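Side-chain contact in IPT/TIG domain-containing protein (Bacteroides thetaiotaomicron, PDB 3TC9), which is of uncertain function but probably serves as an auxiliary nutrient-binding protein, joining an immunoglobulin-like IPT/TIG domain to a six-bladed beta-propeller: residues F354-R359 with C363-T368. Numbering follows the deposited sequence.
Sequences FYFCDR and CIRILT
Strands 352-358 and 363-367 form an antiparallel beta hairpin within one blade of the six-bladed propeller, flanked in their sheet by strands 334-341 and 372-376. Phe354 pairs with Leu367, Phe356 with Arg365 and Asp358 with Cys363 as hydrogen-bonded pairs; in the middle one, Arg365 N reaches Phe356 O at 2.8 Å and Phe356 N reaches Arg365 O at 2.9 Å. The last pair is less even, since Cys363 N to Asp358 O is weak at 3.4 Å. On the face bearing Tyr355, Cys357, Ile364 and Ile366, a CH-pi contact sets Ile366 CG1 over the Tyr355 ring, 3.8 Å from its centroid, while Cys357 SG meets Ile364 CD1 at 3.6 Å. On the other face, Phe356 CG sits between its backbone N and carbonyl carbon (chi1 63°), which swings the ring across to Arg365, whose CB lies over the ring face, 3.8 Å from its centroid. Arg365 bends at chi2 and chi3, bringing its guanidinium back to the buried Asp358, whose OD2 also accepts from Asn361 ND2; Asp323 takes the NH2 end. With an alanine in place of Arg365, the carboxylates of Asp358 and Asp323 would probably lose this cationic partner. In the salt bridge, Arg365 NH1 meets Asp358 OD2 at 2.7 Å, with OD2 2° out of the guanidinium plane but NH1 36° above the carboxylate plane.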
loop_
_atom_site.group_PDB
_atom_site.type_symbol
_atom_site.label_atom_id
_atom_site.label_comp_id
_atom_site.label_asym_id
_atom_site.label_seq_id
_atom_site.Cartn_x
_atom_site.Cartn_y
_atom_site.Cartn_z
ATOM N N PHE B 354 6.105 2.017 -14.186
ATOM C CA PHE B 354 6.730 3.237 -14.673
ATOM C C PHE B 354 5.706 4.046 -15.482
ATOM O O PHE B 354 5.274 3.608 -16.550
ATOM C CB PHE B 354 7.981 2.887 -15.483
ATOM C CG PHE B 354 8.751 4.070 -16.020
ATOM C CD1 PHE B 354 9.559 4.835 -15.182
ATOM C CD2 PHE B 354 8.726 4.377 -17.375
ATOM C CE1 PHE B 354 10.341 5.877 -15.690
ATOM C CE2 PHE B 354 9.484 5.440 -17.879
ATOM C CZ PHE B 354 10.294 6.178 -17.036
ATOM N N TYR B 355 5.262 5.182 -14.906
ATOM C CA TYR B 355 4.295 6.132 -15.454
ATOM C C TYR B 355 5.033 7.231 -16.179
ATOM O O TYR B 355 5.902 7.849 -15.589
ATOM C CB TYR B 355 3.464 6.752 -14.330
ATOM C CG TYR B 355 2.396 5.848 -13.758
ATOM C CD1 TYR B 355 2.736 4.720 -13.018
ATOM C CD2 TYR B 355 1.044 6.172 -13.871
ATOM C CE1 TYR B 355 1.763 3.919 -12.423
ATOM C CE2 TYR B 355 0.062 5.381 -13.275
ATOM C CZ TYR B 355 0.429 4.249 -12.558
ATOM O OH TYR B 355 -0.512 3.435 -11.989
ATOM N N PHE B 356 4.703 7.504 -17.427
ATOM C CA PHE B 356 5.447 8.550 -18.122
ATOM C C PHE B 356 4.545 9.394 -19.017
ATOM O O PHE B 356 3.491 8.931 -19.467
ATOM C CB PHE B 356 6.612 7.946 -18.944
ATOM C CG PHE B 356 6.209 7.008 -20.047
ATOM C CD1 PHE B 356 6.005 5.654 -19.790
ATOM C CD2 PHE B 356 6.032 7.471 -21.348
ATOM C CE1 PHE B 356 5.655 4.773 -20.822
ATOM C CE2 PHE B 356 5.665 6.592 -22.370
ATOM C CZ PHE B 356 5.483 5.254 -22.098
ATOM N N CYS B 357 5.000 10.620 -19.302
ATOM C CA CYS B 357 4.343 11.534 -20.202
ATOM C C CYS B 357 4.650 11.157 -21.608
ATOM O O CYS B 357 5.806 10.987 -21.954
ATOM C CB CYS B 357 4.779 12.965 -19.924
ATOM S SG CYS B 357 4.232 13.592 -18.328
ATOM N N ASP B 358 3.609 11.021 -22.426
ATOM C CA ASP B 358 3.694 10.759 -23.869
ATOM C C ASP B 358 3.242 12.073 -24.510
ATOM O O ASP B 358 2.053 12.281 -24.767
ATOM C CB ASP B 358 2.826 9.555 -24.240
ATOM C CG ASP B 358 3.157 8.892 -25.564
ATOM O OD1 ASP B 358 4.232 9.198 -26.130
ATOM O OD2 ASP B 358 2.356 8.031 -26.016
ATOM N N ARG B 359 4.205 13.015 -24.611
ATOM C CA ARG B 359 4.010 14.400 -25.024
ATOM C C ARG B 359 3.103 14.588 -26.236
ATOM O O ARG B 359 2.143 15.358 -26.128
ATOM C CB ARG B 359 5.351 15.089 -25.261
ATOM C CG ARG B 359 5.289 16.598 -25.254
ATOM C CD ARG B 359 6.414 17.160 -26.088
ATOM N NE ARG B 359 6.642 18.574 -25.796
ATOM C CZ ARG B 359 6.443 19.568 -26.652
ATOM N NH1 ARG B 359 5.995 19.321 -27.878
ATOM N NH2 ARG B 359 6.674 20.821 -26.287
ATOM N N CYS B 363 -0.996 12.352 -23.265
ATOM C CA CYS B 363 -1.500 11.446 -22.226
ATOM C C CYS B 363 -0.370 10.916 -21.331
ATOM O O CYS B 363 0.813 11.210 -21.552
ATOM C CB CYS B 363 -2.287 10.299 -22.863
ATOM S SG CYS B 363 -1.311 9.270 -23.969
ATOM N N ILE B 364 -0.770 10.194 -20.282
ATOM C CA ILE B 364 0.125 9.534 -19.339
ATOM C C ILE B 364 0.027 8.057 -19.628
ATOM O O ILE B 364 -1.083 7.506 -19.683
ATOM C CB ILE B 364 -0.167 9.854 -17.834
ATOM C CG1 ILE B 364 -0.355 11.362 -17.529
ATOM C CG2 ILE B 364 0.890 9.211 -16.917
ATOM C CD1 ILE B 364 0.854 12.347 -17.936
ATOM N N ARG B 365 1.175 7.418 -19.815
ATOM C CA ARG B 365 1.238 5.985 -20.099
ATOM C C ARG B 365 1.794 5.238 -18.903
ATOM O O ARG B 365 2.385 5.849 -18.026
ATOM C CB ARG B 365 2.093 5.706 -21.355
ATOM C CG ARG B 365 1.828 6.633 -22.550
ATOM C CD ARG B 365 0.561 6.374 -23.340
ATOM N NE ARG B 365 0.469 5.020 -23.889
ATOM C CZ ARG B 365 0.951 4.629 -25.061
ATOM N NH1 ARG B 365 1.603 5.482 -25.836
ATOM N NH2 ARG B 365 0.789 3.382 -25.465
ATOM N N ILE B 366 1.546 3.931 -18.834
ATOM C CA ILE B 366 2.101 3.059 -17.809
ATOM C C ILE B 366 2.879 1.941 -18.490
ATOM O O ILE B 366 2.326 1.262 -19.330
ATOM C CB ILE B 366 1.047 2.445 -16.817
ATOM C CG1 ILE B 366 0.003 3.485 -16.316
ATOM C CG2 ILE B 366 1.742 1.693 -15.666
ATOM C CD1 ILE B 366 -1.199 2.858 -15.753
ATOM N N LEU B 367 4.140 1.741 -18.092
ATOM C CA LEU B 367 5.011 0.650 -18.513
ATOM C C LEU B 367 5.223 -0.268 -17.315
ATOM O O LEU B 367 5.847 0.144 -16.313
ATOM C CB LEU B 367 6.360 1.158 -19.050
ATOM C CG LEU B 367 7.463 0.099 -19.296
ATOM C CD1 LEU B 367 7.045 -0.938 -20.366
ATOM C CD2 LEU B 367 8.743 0.758 -19.682
ATOM N N THR B 368 4.669 -1.498 -17.403
ATOM C CA THR B 368 4.814 -2.498 -16.346
ATOM C C THR B 368 6.172 -3.184 -16.461
ATOM O O THR B 368 6.742 -3.228 -17.547
ATOM C CB THR B 368 3.701 -3.571 -16.399
ATOM O OG1 THR B 368 4.007 -4.488 -17.443
ATOM C CG2 THR B 368 2.307 -2.989 -16.502
#